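Local coordinates for protein TSC1 N-terminal domain (Chaetomium thermophilum, PDB 7A0M) that forms the N-terminal part of TSC1, a subunit of the TSC complex that regulates mTORC1, and probably helps the complex bind phosphoinositide lipids at lysosomes, at residues B[144-149]-B[189-194]; B[200-205]-B[307-312]; B[276-281]-B[367-372]. All coordinates share one frame; numbering follows the deposited sequence.

In the fold
The chain is an elongated, all-alpha solenoid without strands, and the three contacts are spread along its length. Interaction 1 comes first: 39 residues separate its segments, and it closes when helix 185-196 packs back on helix 142-153. The next helix, 199-214, opens interaction 2, and Leu192 of the first contact touches Ala205 of the second. Interaction 2 closes only after about a hundred residues, when the loop ahead of helix 323-333 returns to helix 199-214. Before it closes, interaction 3 opens at the end of helix 267-278, so these two cross; interaction 3 closes last, on helix 357-373. The centres of interactions 2 and 3 are about 24 Å apart, those of 1 and 3 about 36 Å.

Interaction 1: residues B[144-149]-B[189-194]; sequences WLNRLL and MNALNA
The methyl group of Ala191 is the point on which this helix pair meets: it points at helix 142-153 and is touched by Leu145, Asn146 and Leu149. The tightly packed, buried part belongs to Leu149, which meets two residues of the other helix. Its CD1 lies 3.6 Å from Ala191 CB. Its CG stands anti to its own carbonyl carbon (chi1 -79°), which carries the branched end across, where CD2 also meets Leu192 CD1 at 4.2 Å. Leu145 comes no closer than its CB, 4.1 Å from Ala191 CB. Both leucines suit a buried, largely apolar surface, and the small methyl of alanine suits the point of nearest backbone approach, Asn146 CA to Ala191 CA being 6.3 Å, with the axes of the two short segments 9.6 Å apart.

The partly exposed flank is more sparsely packed. There Asn146 touches the Ala191 methyl with a single atom, its amide oxygen OD1, 3.4 Å from CB, a van der Waals touch rather than a polar bond; an amide is at home at this boundary between protein and solvent. Beyond the pair, Leu208 of helix 199-214 covers both Leu149 and Leu192, while Phe180 of helix 168-183 backs Leu145. With the N-to-C directions 41° apart and a small residue at the crossing, this is the side-by-side helix packing of an alpha-solenoid.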
ATOM      1  N   TRP B 144      36.954  15.601 -27.946  1.00 71.72           N
ATOM      2  CA  TRP B 144      35.866  15.600 -28.915  1.00 67.93           C
ATOM      3  C   TRP B 144      34.600  16.149 -28.271  1.00 66.31           C
ATOM      4  O   TRP B 144      33.923  17.021 -28.825  1.00 60.13           O
ATOM      5  CB  TRP B 144      35.621  14.166 -29.393  1.00 69.73           C
ATOM      6  CG  TRP B 144      36.826  13.453 -29.946  1.00 76.07           C
ATOM      7  CD1 TRP B 144      37.798  12.835 -29.213  1.00 79.57           C
ATOM      8  CD2 TRP B 144      37.113  13.144 -31.321  1.00 75.12           C
ATOM      9  NE1 TRP B 144      38.714  12.238 -30.039  1.00 77.14           N
ATOM     10  CE2 TRP B 144      38.313  12.401 -31.338  1.00 74.29           C
ATOM     11  CE3 TRP B 144      36.494  13.451 -32.538  1.00 70.97           C
ATOM     12  CZ2 TRP B 144      38.905  11.963 -32.522  1.00 73.82           C
ATOM     13  CZ3 TRP B 144      37.086  13.011 -33.714  1.00 73.75           C
ATOM     14  CH2 TRP B 144      38.279  12.277 -33.696  1.00 74.99           C
ATOM     15  N   LEU B 145      34.275  15.632 -27.083  1.00 62.84           N
ATOM     16  CA  LEU B 145      33.058  16.014 -26.374  1.00 64.19           C
ATOM     17  C   LEU B 145      33.072  17.483 -25.961  1.00 68.60           C
ATOM     18  O   LEU B 145      32.059  18.181 -26.098  1.00 68.08           O
ATOM     19  CB  LEU B 145      32.891  15.110 -25.155  1.00 52.30           C
ATOM     20  CG  LEU B 145      32.458  13.679 -25.475  1.00 52.25           C
ATOM     21  CD1 LEU B 145      32.867  12.731 -24.362  1.00 48.61           C
ATOM     22  CD2 LEU B 145      30.958  13.624 -25.695  1.00 59.41           C
ATOM     23  N   ASN B 146      34.205  17.969 -25.443  1.00 62.15           N
ATOM     24  CA  ASN B 146      34.272  19.355 -24.985  1.00 59.23           C
ATOM     25  C   ASN B 146      34.009  20.329 -26.125  1.00 75.56           C
ATOM     26  O   ASN B 146      33.326  21.343 -25.939  1.00 90.06           O
ATOM     27  CB  ASN B 146      35.627  19.646 -24.342  1.00 57.68           C
ATOM     28  CG  ASN B 146      35.771  19.019 -22.970  1.00 63.80           C
ATOM     29  OD1 ASN B 146      34.781  18.682 -22.320  1.00 63.85           O
ATOM     30  ND2 ASN B 146      37.009  18.886 -22.512  1.00 62.37           N
ATOM     31  N   ARG B 147      34.548  20.043 -27.312  1.00 70.82           N
ATOM     32  CA  ARG B 147      34.247  20.872 -28.474  1.00 71.28           C
ATOM     33  C   ARG B 147      32.759  20.844 -28.797  1.00 65.14           C
ATOM     34  O   ARG B 147      32.154  21.886 -29.072  1.00 68.71           O
ATOM     35  CB  ARG B 147      35.072  20.405 -29.671  1.00 71.53           C
ATOM     36  CG  ARG B 147      36.460  21.017 -29.730  1.00 65.54           C
ATOM     37  CD  ARG B 147      36.412  22.381 -30.390  1.00 67.89           C
ATOM     38  NE  ARG B 147      36.634  22.288 -31.829  1.00 75.16           N
ATOM     39  CZ  ARG B 147      36.118  23.124 -32.723  1.00 76.17           C
ATOM     40  NH1 ARG B 147      35.330  24.113 -32.330  1.00 78.49           N
ATOM     41  NH2 ARG B 147      36.381  22.964 -34.013  1.00 71.21           N
ATOM     42  N   LEU B 148      32.151  19.659 -28.756  1.00 60.25           N
ATOM     43  CA  LEU B 148      30.715  19.553 -28.991  1.00 59.69           C
ATOM     44  C   LEU B 148      29.918  20.208 -27.872  1.00 67.80           C
ATOM     45  O   LEU B 148      28.907  20.873 -28.129  1.00 63.24           O
ATOM     46  CB  LEU B 148      30.324  18.083 -29.131  1.00 62.32           C
ATOM     47  CG  LEU B 148      30.896  17.309 -30.318  1.00 64.40           C
ATOM     48  CD1 LEU B 148      30.381  15.884 -30.304  1.00 58.73           C
ATOM     49  CD2 LEU B 148      30.525  17.996 -31.624  1.00 58.52           C
ATOM     50  N   LEU B 149      30.353  20.024 -26.622  1.00 70.26           N
ATOM     51  CA  LEU B 149      29.622  20.572 -25.483  1.00 66.40           C
ATOM     52  C   LEU B 149      29.591  22.093 -25.520  1.00 72.50           C
ATOM     53  O   LEU B 149      28.525  22.704 -25.385  1.00 82.04           O
ATOM     54  CB  LEU B 149      30.240  20.083 -24.174  1.00 56.12           C
ATOM     55  CG  LEU B 149      29.855  18.669 -23.752  1.00 59.15           C
ATOM     56  CD1 LEU B 149      30.701  18.214 -22.580  1.00 47.15           C
ATOM     57  CD2 LEU B 149      28.382  18.615 -23.405  1.00 46.39           C
HETATM   58  N   MSE B 189      30.320  11.808 -19.194  1.00 58.52           N
HETATM   59  CA  MSE B 189      29.844  12.342 -17.925  1.00 67.73           C
HETATM   60  C   MSE B 189      30.940  13.092 -17.171  1.00 62.54           C
HETATM   61  O   MSE B 189      30.650  13.977 -16.365  1.00 65.01           O
HETATM   62  CB  MSE B 189      29.266  11.213 -17.071  1.00 65.00           C
HETATM   63  CG  MSE B 189      28.000  10.614 -17.674  1.00 70.15           C
HETATM   64 SE   MSE B 189      27.233   9.132 -16.671  1.00 81.51          SE
HETATM   65  CE  MSE B 189      28.577   7.771 -17.045  1.00 86.15           C
ATOM     66  N   ASN B 190      32.201  12.741 -17.432  1.00 52.75           N
ATOM     67  CA  ASN B 190      33.306  13.550 -16.928  1.00 49.02           C
ATOM     68  C   ASN B 190      33.306  14.928 -17.578  1.00 69.10           C
ATOM     69  O   ASN B 190      33.465  15.949 -16.897  1.00 78.95           O
ATOM     70  CB  ASN B 190      34.641  12.845 -17.174  1.00 52.30           C
ATOM     71  CG  ASN B 190      35.102  12.031 -15.983  1.00 61.51           C
ATOM     72  OD1 ASN B 190      35.460  10.861 -16.117  1.00 55.29           O
ATOM     73  ND2 ASN B 190      35.094  12.648 -14.807  1.00 63.61           N
ATOM     74  N   ALA B 191      33.133  14.973 -18.900  1.00 64.15           N
ATOM     75  CA  ALA B 191      33.098  16.249 -19.606  1.00 57.75           C
ATOM     76  C   ALA B 191      31.867  17.064 -19.225  1.00 56.82           C
ATOM     77  O   ALA B 191      31.931  18.297 -19.151  1.00 63.30           O
ATOM     78  CB  ALA B 191      33.146  16.012 -21.114  1.00 47.54           C
ATOM     79  N   LEU B 192      30.735  16.395 -18.987  1.00 57.17           N
ATOM     80  CA  LEU B 192      29.520  17.113 -18.618  1.00 59.79           C
ATOM     81  C   LEU B 192      29.620  17.708 -17.219  1.00 55.57           C
ATOM     82  O   LEU B 192      28.990  18.734 -16.937  1.00 65.11           O
ATOM     83  CB  LEU B 192      28.309  16.183 -18.715  1.00 56.56           C
ATOM     84  CG  LEU B 192      26.937  16.829 -18.506  1.00 55.28           C
ATOM     85  CD1 LEU B 192      26.646  17.834 -19.612  1.00 59.61           C
ATOM     86  CD2 LEU B 192      25.845  15.775 -18.430  1.00 53.34           C
ATOM     87  N   ASN B 193      30.403  17.081 -16.335  1.00 47.87           N
ATOM     88  CA  ASN B 193      30.512  17.558 -14.960  1.00 54.91           C
ATOM     89  C   ASN B 193      31.053  18.980 -14.891  1.00 53.68           C
ATOM     90  O   ASN B 193      30.673  19.744 -13.995  1.00 53.45           O
ATOM     91  CB  ASN B 193      31.396  16.611 -14.148  1.00 58.79           C
ATOM     92  CG  ASN B 193      31.529  17.036 -12.698  1.00 61.92           C
ATOM     93  OD1 ASN B 193      30.615  16.841 -11.895  1.00 58.32           O
ATOM     94  ND2 ASN B 193      32.671  17.619 -12.354  1.00 46.05           N
ATOM     95  N   ALA B 194      31.946  19.350 -15.812  1.00 62.33           N
ATOM     96  CA  ALA B 194      32.473  20.712 -15.829  1.00 62.78           C
ATOM     97  C   ALA B 194      31.365  21.734 -16.057  1.00 61.00           C
ATOM     98  O   ALA B 194      31.371  22.811 -15.448  1.00 68.27           O
ATOM     99  CB  ALA B 194      33.553  20.844 -16.902  1.00 54.21           C
TER

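Interaction 2: residues B[200-205]-B[307-312]; sequences EHRNSA and DKVLLD
Arg202 reaches from helix 199-214 to grip the backbone of the loop 307-312 with both terminal nitrogens, a bridge between a helix and a returning loop in the alpha-solenoid. NH1 and NH2 each lie 2.7 Å from Asp307 O, so one carbonyl oxygen takes two hydrogen bonds end-on. Sharing it bends both, to N-H...O angles of 137°, while the oxygen stays near the guanidinium plane. The arginine's chain leaves its helix with CG anti to the backbone N (chi1 -169°) and then bends at chi3, turning this end toward the carbonyl.

Further bonds go to the surroundings: NE to Val196 O, a weak one from NH2 to Leu197 O, and a salt bridge from NH1 to Asp239, which also accepts from Val309 N. A leucine in place of Arg202 would probably leave Asp307 O without these two donors and Asp239 without its cationic mate, loosening the loop's hold on the helix.

The carboxylate of Asp307 is instead paired with Arg198 and Arg199, which probably offsets its nearness to Glu200, OD2 to OE1 being 4.3 Å. Packing completes the contact: beta-branched Val309 suits an extended backbone, and its CG2 methyl sits obliquely against the guanidinium, 3.4 Å from Arg202 NH1.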
ATOM      1  N   GLU B 200      25.385  28.991 -14.656  1.00 68.76           N
ATOM      2  CA  GLU B 200      24.764  29.420 -15.904  1.00 67.38           C
ATOM      3  C   GLU B 200      24.582  28.283 -16.903  1.00 68.60           C
ATOM      4  O   GLU B 200      23.887  28.474 -17.908  1.00 72.82           O
ATOM      5  CB  GLU B 200      25.583  30.547 -16.539  1.00 71.05           C
ATOM      6  CG  GLU B 200      26.996  30.158 -16.957  1.00 75.83           C
ATOM      7  CD  GLU B 200      27.988  30.208 -15.808  1.00 81.38           C
ATOM      8  OE1 GLU B 200      27.563  30.453 -14.659  1.00 73.31           O
ATOM      9  OE2 GLU B 200      29.196  30.004 -16.054  1.00 84.84           O
ATOM     10  N   HIS B 201      25.180  27.117 -16.659  1.00 56.58           N
ATOM     11  CA  HIS B 201      25.086  25.987 -17.572  1.00 54.48           C
ATOM     12  C   HIS B 201      24.405  24.773 -16.954  1.00 55.18           C
ATOM     13  O   HIS B 201      24.301  23.737 -17.620  1.00 56.80           O
ATOM     14  CB  HIS B 201      26.487  25.572 -18.048  1.00 59.16           C
ATOM     15  CG  HIS B 201      27.162  26.585 -18.917  1.00 62.25           C
ATOM     16  ND1 HIS B 201      26.467  27.441 -19.745  1.00 72.21           N
ATOM     17  CD2 HIS B 201      28.473  26.880 -19.086  1.00 65.40           C
ATOM     18  CE1 HIS B 201      27.322  28.218 -20.387  1.00 71.26           C
ATOM     19  NE2 HIS B 201      28.545  27.898 -20.006  1.00 68.46           N
ATOM     20  N   ARG B 202      23.938  24.871 -15.707  1.00 46.75           N
ATOM     21  CA  ARG B 202      23.446  23.693 -14.998  1.00 53.49           C
ATOM     22  C   ARG B 202      22.132  23.177 -15.575  1.00 60.65           C
ATOM     23  O   ARG B 202      21.947  21.963 -15.713  1.00 60.80           O
ATOM     24  CB  ARG B 202      23.293  24.013 -13.514  1.00 50.27           C
ATOM     25  CG  ARG B 202      23.045  22.805 -12.635  1.00 53.18           C
ATOM     26  CD  ARG B 202      23.308  23.163 -11.189  1.00 47.70           C
ATOM     27  NE  ARG B 202      24.679  23.633 -11.014  1.00 54.41           N
ATOM     28  CZ  ARG B 202      25.057  24.514 -10.093  1.00 58.19           C
ATOM     29  NH1 ARG B 202      24.167  25.024  -9.255  1.00 53.13           N
ATOM     30  NH2 ARG B 202      26.329  24.884 -10.013  1.00 65.28           N
ATOM     31  N   ASN B 203      21.201  24.078 -15.902  1.00 56.09           N
ATOM     32  CA  ASN B 203      19.912  23.646 -16.436  1.00 47.47           C
ATOM     33  C   ASN B 203      20.083  22.889 -17.747  1.00 54.92           C
ATOM     34  O   ASN B 203      19.472  21.832 -17.953  1.00 65.66           O
ATOM     35  CB  ASN B 203      18.985  24.848 -16.617  1.00 53.57           C
ATOM     36  CG  ASN B 203      18.461  25.386 -15.297  1.00 62.39           C
ATOM     37  OD1 ASN B 203      18.497  24.698 -14.276  1.00 53.86           O
ATOM     38  ND2 ASN B 203      17.967  26.617 -15.314  1.00 73.35           N
ATOM     39  N   SER B 204      20.906  23.419 -18.654  1.00 56.34           N
ATOM     40  CA  SER B 204      21.127  22.743 -19.928  1.00 52.99           C
ATOM     41  C   SER B 204      21.887  21.435 -19.737  1.00 58.69           C
ATOM     42  O   SER B 204      21.584  20.433 -20.397  1.00 60.60           O
ATOM     43  CB  SER B 204      21.880  23.668 -20.885  1.00 47.61           C
ATOM     44  OG  SER B 204      21.075  24.766 -21.279  1.00 54.10           O
ATOM     45  N   ALA B 205      22.878  21.426 -18.841  1.00 52.66           N
ATOM     46  CA  ALA B 205      23.648  20.210 -18.594  1.00 58.41           C
ATOM     47  C   ALA B 205      22.768  19.092 -18.049  1.00 57.27           C
ATOM     48  O   ALA B 205      22.886  17.937 -18.477  1.00 52.79           O
ATOM     49  CB  ALA B 205      24.799  20.504 -17.632  1.00 63.54           C
ATOM     50  N   ASP B 307      28.443  26.820  -6.816  1.00 78.99           N
ATOM     51  CA  ASP B 307      27.782  27.992  -7.382  1.00 68.03           C
ATOM     52  C   ASP B 307      26.295  27.677  -7.453  1.00 79.01           C
ATOM     53  O   ASP B 307      25.837  26.990  -8.369  1.00 85.96           O
ATOM     54  CB  ASP B 307      28.360  28.319  -8.755  1.00 76.50           C
ATOM     55  CG  ASP B 307      27.987  29.706  -9.234  1.00 80.28           C
ATOM     56  OD1 ASP B 307      27.509  30.508  -8.406  1.00 78.26           O
ATOM     57  OD2 ASP B 307      28.176  29.999 -10.435  1.00 82.38           O
ATOM     58  N   LYS B 308      25.542  28.179  -6.479  1.00 78.19           N
ATOM     59  CA  LYS B 308      24.123  27.871  -6.389  1.00 74.90           C
ATOM     60  C   LYS B 308      23.338  28.579  -7.483  1.00 77.28           C
ATOM     61  O   LYS B 308      23.646  29.713  -7.858  1.00 70.93           O
ATOM     62  CB  LYS B 308      23.573  28.279  -5.024  1.00 73.48           C
ATOM     63  CG  LYS B 308      24.175  27.538  -3.844  1.00 75.21           C
ATOM     64  CD  LYS B 308      23.370  27.801  -2.578  1.00 73.17           C
ATOM     65  CE  LYS B 308      23.068  29.285  -2.408  1.00 75.63           C
ATOM     66  NZ  LYS B 308      22.224  29.553  -1.210  1.00 83.13           N
ATOM     67  N   VAL B 309      22.308  27.907  -7.984  1.00 75.49           N
ATOM     68  CA  VAL B 309      21.291  28.554  -8.802  1.00 74.30           C
ATOM     69  C   VAL B 309      20.207  29.054  -7.858  1.00 68.36           C
ATOM     70  O   VAL B 309      19.592  28.267  -7.129  1.00 65.53           O
ATOM     71  CB  VAL B 309      20.714  27.591  -9.851  1.00 67.76           C
ATOM     72  CG1 VAL B 309      19.638  28.288 -10.672  1.00 60.81           C
ATOM     73  CG2 VAL B 309      21.819  27.058 -10.746  1.00 73.10           C
ATOM     74  N   LEU B 310      19.971  30.362  -7.867  1.00 63.97           N
ATOM     75  CA  LEU B 310      19.022  30.960  -6.945  1.00 63.33           C
ATOM     76  C   LEU B 310      17.597  30.759  -7.449  1.00 70.13           C
ATOM     77  O   LEU B 310      17.360  30.313  -8.575  1.00 70.72           O
ATOM     78  CB  LEU B 310      19.328  32.444  -6.751  1.00 69.46           C
ATOM     79  CG  LEU B 310      20.783  32.767  -6.398  1.00 74.49           C
ATOM     80  CD1 LEU B 310      20.989  34.269  -6.270  1.00 75.68           C
ATOM     81  CD2 LEU B 310      21.210  32.045  -5.126  1.00 81.39           C
ATOM     82  N   LEU B 311      16.635  31.090  -6.592  1.00 72.41           N
ATOM     83  CA  LEU B 311      15.235  30.977  -6.972  1.00 72.54           C
ATOM     84  C   LEU B 311      14.925  31.969  -8.083  1.00 73.47           C
ATOM     85  O   LEU B 311      15.252  33.155  -7.981  1.00 77.03           O
ATOM     86  CB  LEU B 311      14.333  31.231  -5.764  1.00 77.51           C
ATOM     87  CG  LEU B 311      12.827  31.060  -5.977  1.00 83.74           C
ATOM     88  CD1 LEU B 311      12.425  29.595  -5.891  1.00 80.28           C
ATOM     89  CD2 LEU B 311      12.041  31.894  -4.975  1.00 87.10           C
ATOM     90  N   ASP B 312      14.301  31.476  -9.151  1.00 79.22           N
ATOM     91  CA  ASP B 312      13.882  32.318 -10.262  1.00 86.60           C
ATOM     92  C   ASP B 312      12.429  32.724 -10.050  1.00 85.07           C
ATOM     93  O   ASP B 312      11.517  31.923 -10.286  1.00 82.64           O
ATOM     94  CB  ASP B 312      14.057  31.588 -11.595  1.00 90.08           C
ATOM     95  CG  ASP B 312      13.809  32.488 -12.793  1.00 96.42           C
ATOM     96  OD1 ASP B 312      13.621  33.708 -12.602  1.00 97.66           O
ATOM     97  OD2 ASP B 312      13.806  31.972 -13.931  1.00100.90           O
TER

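Interaction 3: residues B[276-281]-B[367-372]; sequences RLLFWD and ERSERF
Arg368 of helix 357-373 stretches over Leu278 and Phe279 and reaches Leu278 O and the carboxylate of Asp281. Its NH1 gives a hydrogen bond to Leu278 O, 2.8 Å away and approached on a lone pair in the carbonyl plane. The same nitrogen forms a salt bridge to Asp281, NH1 to OD1 being 3.1 Å; OD1 is met on its syn side, though 26° out of the carboxylate plane. A weak bond from NH2 to the same OD1 adds to the grip. Asp281 suits this exposed edge because its short side chain probably balances the arginine's charge.

The flat cation is steadied from one face by Phe279: ring and guanidinium are stacked with planes at 11°, and Arg368 CZ lies 4.3 Å from the ring centroid, a cation-pi contact. The chain runs extended from CG to NE, laying CD over the same ring as a CH-pi contact.

Leu278 runs alongside in the opposite direction, its CD2 on Arg368 CB at 3.7 Å, and its CD1 meets Phe372 CE2. Ser369 OG is satisfied by Ile365 O and Tyr274 OH; Ser369 O has a weak hydrogen bond with Tyr383 OH of the second subunit. A salt-bridged arginine stacked on an aromatic thus ties the turn after helix 267-278 to helix 357-373 in the alpha-solenoid.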
ATOM      1  N   ARG B 276      14.240  17.500   2.406  1.00 46.28           N
ATOM      2  CA  ARG B 276      14.350  18.896   1.992  1.00 45.21           C
ATOM      3  C   ARG B 276      13.286  19.245   0.961  1.00 51.47           C
ATOM      4  O   ARG B 276      12.611  20.276   1.068  1.00 61.27           O
ATOM      5  CB  ARG B 276      15.742  19.181   1.428  1.00 48.78           C
ATOM      6  CG  ARG B 276      15.938  20.647   1.071  1.00 45.63           C
ATOM      7  CD  ARG B 276      16.986  20.848  -0.009  1.00 47.21           C
ATOM      8  NE  ARG B 276      17.242  22.267  -0.240  1.00 55.51           N
ATOM      9  CZ  ARG B 276      17.764  22.764  -1.356  1.00 56.30           C
ATOM     10  NH1 ARG B 276      18.081  21.958  -2.361  1.00 60.16           N
ATOM     11  NH2 ARG B 276      17.959  24.070  -1.473  1.00 54.62           N
ATOM     12  N   LEU B 277      13.128  18.395  -0.056  1.00 52.84           N
ATOM     13  CA  LEU B 277      12.143  18.664  -1.097  1.00 54.01           C
ATOM     14  C   LEU B 277      10.721  18.530  -0.571  1.00 44.53           C
ATOM     15  O   LEU B 277       9.802  19.164  -1.102  1.00 44.58           O
ATOM     16  CB  LEU B 277      12.365  17.725  -2.283  1.00 51.39           C
ATOM     17  CG  LEU B 277      13.788  17.705  -2.849  1.00 43.37           C
ATOM     18  CD1 LEU B 277      13.855  16.909  -4.146  1.00 35.14           C
ATOM     19  CD2 LEU B 277      14.315  19.118  -3.047  1.00 49.62           C
ATOM     20  N   LEU B 278      10.519  17.710   0.464  1.00 52.64           N
ATOM     21  CA  LEU B 278       9.197  17.582   1.068  1.00 56.63           C
ATOM     22  C   LEU B 278       8.729  18.898   1.681  1.00 56.48           C
ATOM     23  O   LEU B 278       7.523  19.161   1.735  1.00 58.55           O
ATOM     24  CB  LEU B 278       9.211  16.470   2.118  1.00 51.64           C
ATOM     25  CG  LEU B 278       7.858  15.978   2.634  1.00 47.86           C
ATOM     26  CD1 LEU B 278       7.044  15.373   1.498  1.00 43.29           C
ATOM     27  CD2 LEU B 278       8.054  14.966   3.753  1.00 47.25           C
ATOM     28  N   PHE B 279       9.659  19.734   2.141  1.00 49.96           N
ATOM     29  CA  PHE B 279       9.351  21.037   2.724  1.00 62.62           C
ATOM     30  C   PHE B 279       9.797  22.174   1.810  1.00 61.60           C
ATOM     31  O   PHE B 279      10.294  23.203   2.272  1.00 68.30           O
ATOM     32  CB  PHE B 279       9.993  21.199   4.099  1.00 67.77           C
ATOM     33  CG  PHE B 279       9.297  20.445   5.192  1.00 71.11           C
ATOM     34  CD1 PHE B 279       9.245  19.061   5.185  1.00 77.16           C
ATOM     35  CD2 PHE B 279       8.681  21.129   6.226  1.00 82.02           C
ATOM     36  CE1 PHE B 279       8.598  18.379   6.194  1.00 85.48           C
ATOM     37  CE2 PHE B 279       8.034  20.450   7.235  1.00 87.66           C
ATOM     38  CZ  PHE B 279       7.993  19.073   7.218  1.00 86.66           C
ATOM     39  N   TRP B 280       9.634  21.992   0.498  1.00 74.92           N
ATOM     40  CA  TRP B 280      10.103  22.993  -0.453  1.00 68.78           C
ATOM     41  C   TRP B 280       9.380  24.325  -0.289  1.00 70.07           C
ATOM     42  O   TRP B 280       9.944  25.377  -0.607  1.00 78.14           O
ATOM     43  CB  TRP B 280       9.934  22.474  -1.880  1.00 67.56           C
ATOM     44  CG  TRP B 280      10.611  23.326  -2.902  1.00 63.08           C
ATOM     45  CD1 TRP B 280      10.013  24.152  -3.807  1.00 64.70           C
ATOM     46  CD2 TRP B 280      12.021  23.443  -3.119  1.00 59.92           C
ATOM     47  NE1 TRP B 280      10.964  24.775  -4.579  1.00 68.70           N
ATOM     48  CE2 TRP B 280      12.205  24.357  -4.175  1.00 63.28           C
ATOM     49  CE3 TRP B 280      13.147  22.865  -2.524  1.00 62.98           C
ATOM     50  CZ2 TRP B 280      13.468  24.703  -4.651  1.00 54.91           C
ATOM     51  CZ3 TRP B 280      14.399  23.211  -2.997  1.00 58.19           C
ATOM     52  CH2 TRP B 280      14.550  24.121  -4.049  1.00 57.24           C
ATOM     53  N   ASP B 281       8.143  24.306   0.210  1.00 63.84           N
ATOM     54  CA  ASP B 281       7.384  25.539   0.384  1.00 71.28           C
ATOM     55  C   ASP B 281       7.765  26.311   1.641  1.00 77.36           C
ATOM     56  O   ASP B 281       7.259  27.421   1.840  1.00 89.78           O
ATOM     57  CB  ASP B 281       5.882  25.237   0.396  1.00 80.63           C
ATOM     58  CG  ASP B 281       5.504  24.161   1.397  1.00 84.97           C
ATOM     59  OD1 ASP B 281       6.352  23.784   2.232  1.00 82.32           O
ATOM     60  OD2 ASP B 281       4.349  23.690   1.345  1.00 85.04           O
ATOM     61  N   GLU B 367       3.649  13.397   8.645  1.00 52.78           N
ATOM     62  CA  GLU B 367       2.343  13.882   8.215  1.00 54.02           C
ATOM     63  C   GLU B 367       2.342  14.225   6.729  1.00 55.87           C
ATOM     64  O   GLU B 367       1.340  14.014   6.036  1.00 50.61           O
ATOM     65  CB  GLU B 367       1.936  15.095   9.051  1.00 53.79           C
ATOM     66  CG  GLU B 367       0.453  15.427   8.997  1.00 81.65           C
ATOM     67  CD  GLU B 367      -0.420  14.305   9.532  1.00 90.24           C
ATOM     68  OE1 GLU B 367      -0.711  13.355   8.775  1.00 91.20           O
ATOM     69  OE2 GLU B 367      -0.811  14.371  10.717  1.00 92.50           O
ATOM     70  N   ARG B 368       3.460  14.746   6.221  1.00 42.15           N
ATOM     71  CA  ARG B 368       3.566  15.046   4.800  1.00 44.02           C
ATOM     72  C   ARG B 368       3.860  13.812   3.959  1.00 44.67           C
ATOM     73  O   ARG B 368       3.626  13.834   2.746  1.00 40.59           O
ATOM     74  CB  ARG B 368       4.648  16.101   4.563  1.00 54.27           C
ATOM     75  CG  ARG B 368       4.304  17.472   5.117  1.00 61.36           C
ATOM     76  CD  ARG B 368       5.221  18.537   4.545  1.00 63.94           C
ATOM     77  NE  ARG B 368       4.775  19.884   4.888  1.00 66.96           N
ATOM     78  CZ  ARG B 368       5.014  20.960   4.146  1.00 63.93           C
ATOM     79  NH1 ARG B 368       5.693  20.848   3.011  1.00 59.57           N
ATOM     80  NH2 ARG B 368       4.572  22.148   4.533  1.00 62.66           N
ATOM     81  N   SER B 369       4.368  12.741   4.570  1.00 40.57           N
ATOM     82  CA  SER B 369       4.580  11.486   3.864  1.00 38.00           C
ATOM     83  C   SER B 369       3.319  10.637   3.773  1.00 51.16           C
ATOM     84  O   SER B 369       3.340   9.597   3.106  1.00 51.08           O
ATOM     85  CB  SER B 369       5.691  10.679   4.542  1.00 40.71           C
ATOM     86  OG  SER B 369       6.923  11.377   4.516  1.00 40.12           O
ATOM     87  N   GLU B 370       2.236  11.049   4.438  1.00 58.84           N
ATOM     88  CA  GLU B 370       1.007  10.261   4.438  1.00 49.30           C
ATOM     89  C   GLU B 370       0.442  10.099   3.032  1.00 50.99           C
ATOM     90  O   GLU B 370      -0.040   9.019   2.671  1.00 52.30           O
ATOM     91  CB  GLU B 370      -0.026  10.909   5.360  1.00 50.79           C
ATOM     92  CG  GLU B 370       0.121  10.525   6.822  1.00 46.84           C
ATOM     93  CD  GLU B 370      -0.145   9.052   7.067  1.00 55.15           C
ATOM     94  OE1 GLU B 370      -1.303   8.621   6.876  1.00 58.40           O
ATOM     95  OE2 GLU B 370       0.800   8.327   7.445  1.00 46.94           O
ATOM     96  N   ARG B 371       0.488  11.162   2.223  1.00 36.44           N
ATOM     97  CA  ARG B 371      -0.102  11.091   0.890  1.00 34.61           C
ATOM     98  C   ARG B 371       0.654  10.125  -0.015  1.00 36.83           C
ATOM     99  O   ARG B 371       0.052   9.512  -0.903  1.00 43.72           O
ATOM    100  CB  ARG B 371      -0.155  12.481   0.254  1.00 50.18           C
ATOM    101  CG  ARG B 371       1.190  13.171   0.121  1.00 68.74           C
ATOM    102  CD  ARG B 371       1.157  14.199  -0.998  1.00 72.54           C
ATOM    103  NE  ARG B 371       2.366  15.015  -1.038  1.00 80.06           N
ATOM    104  CZ  ARG B 371       2.705  15.795  -2.059  1.00 80.30           C
ATOM    105  NH1 ARG B 371       1.931  15.858  -3.133  1.00 81.23           N
ATOM    106  NH2 ARG B 371       3.823  16.506  -2.009  1.00 82.79           N
ATOM    107  N   PHE B 372       1.964   9.975   0.190  1.00 33.20           N
ATOM    108  CA  PHE B 372       2.717   8.985  -0.569  1.00 33.82           C
ATOM    109  C   PHE B 372       2.526   7.581  -0.013  1.00 38.16           C
ATOM    110  O   PHE B 372       2.544   6.609  -0.778  1.00 43.76           O
ATOM    111  CB  PHE B 372       4.201   9.352  -0.593  1.00 36.80           C
ATOM    112  CG  PHE B 372       4.485  10.665  -1.263  1.00 44.12           C
ATOM    113  CD1 PHE B 372       3.866  10.992  -2.459  1.00 47.14           C
ATOM    114  CD2 PHE B 372       5.361  11.575  -0.697  1.00 41.02           C
ATOM    115  CE1 PHE B 372       4.118  12.198  -3.079  1.00 52.19           C
ATOM    116  CE2 PHE B 372       5.619  12.786  -1.314  1.00 43.65           C
ATOM    117  CZ  PHE B 372       4.996  13.097  -2.507  1.00 54.78           C
TER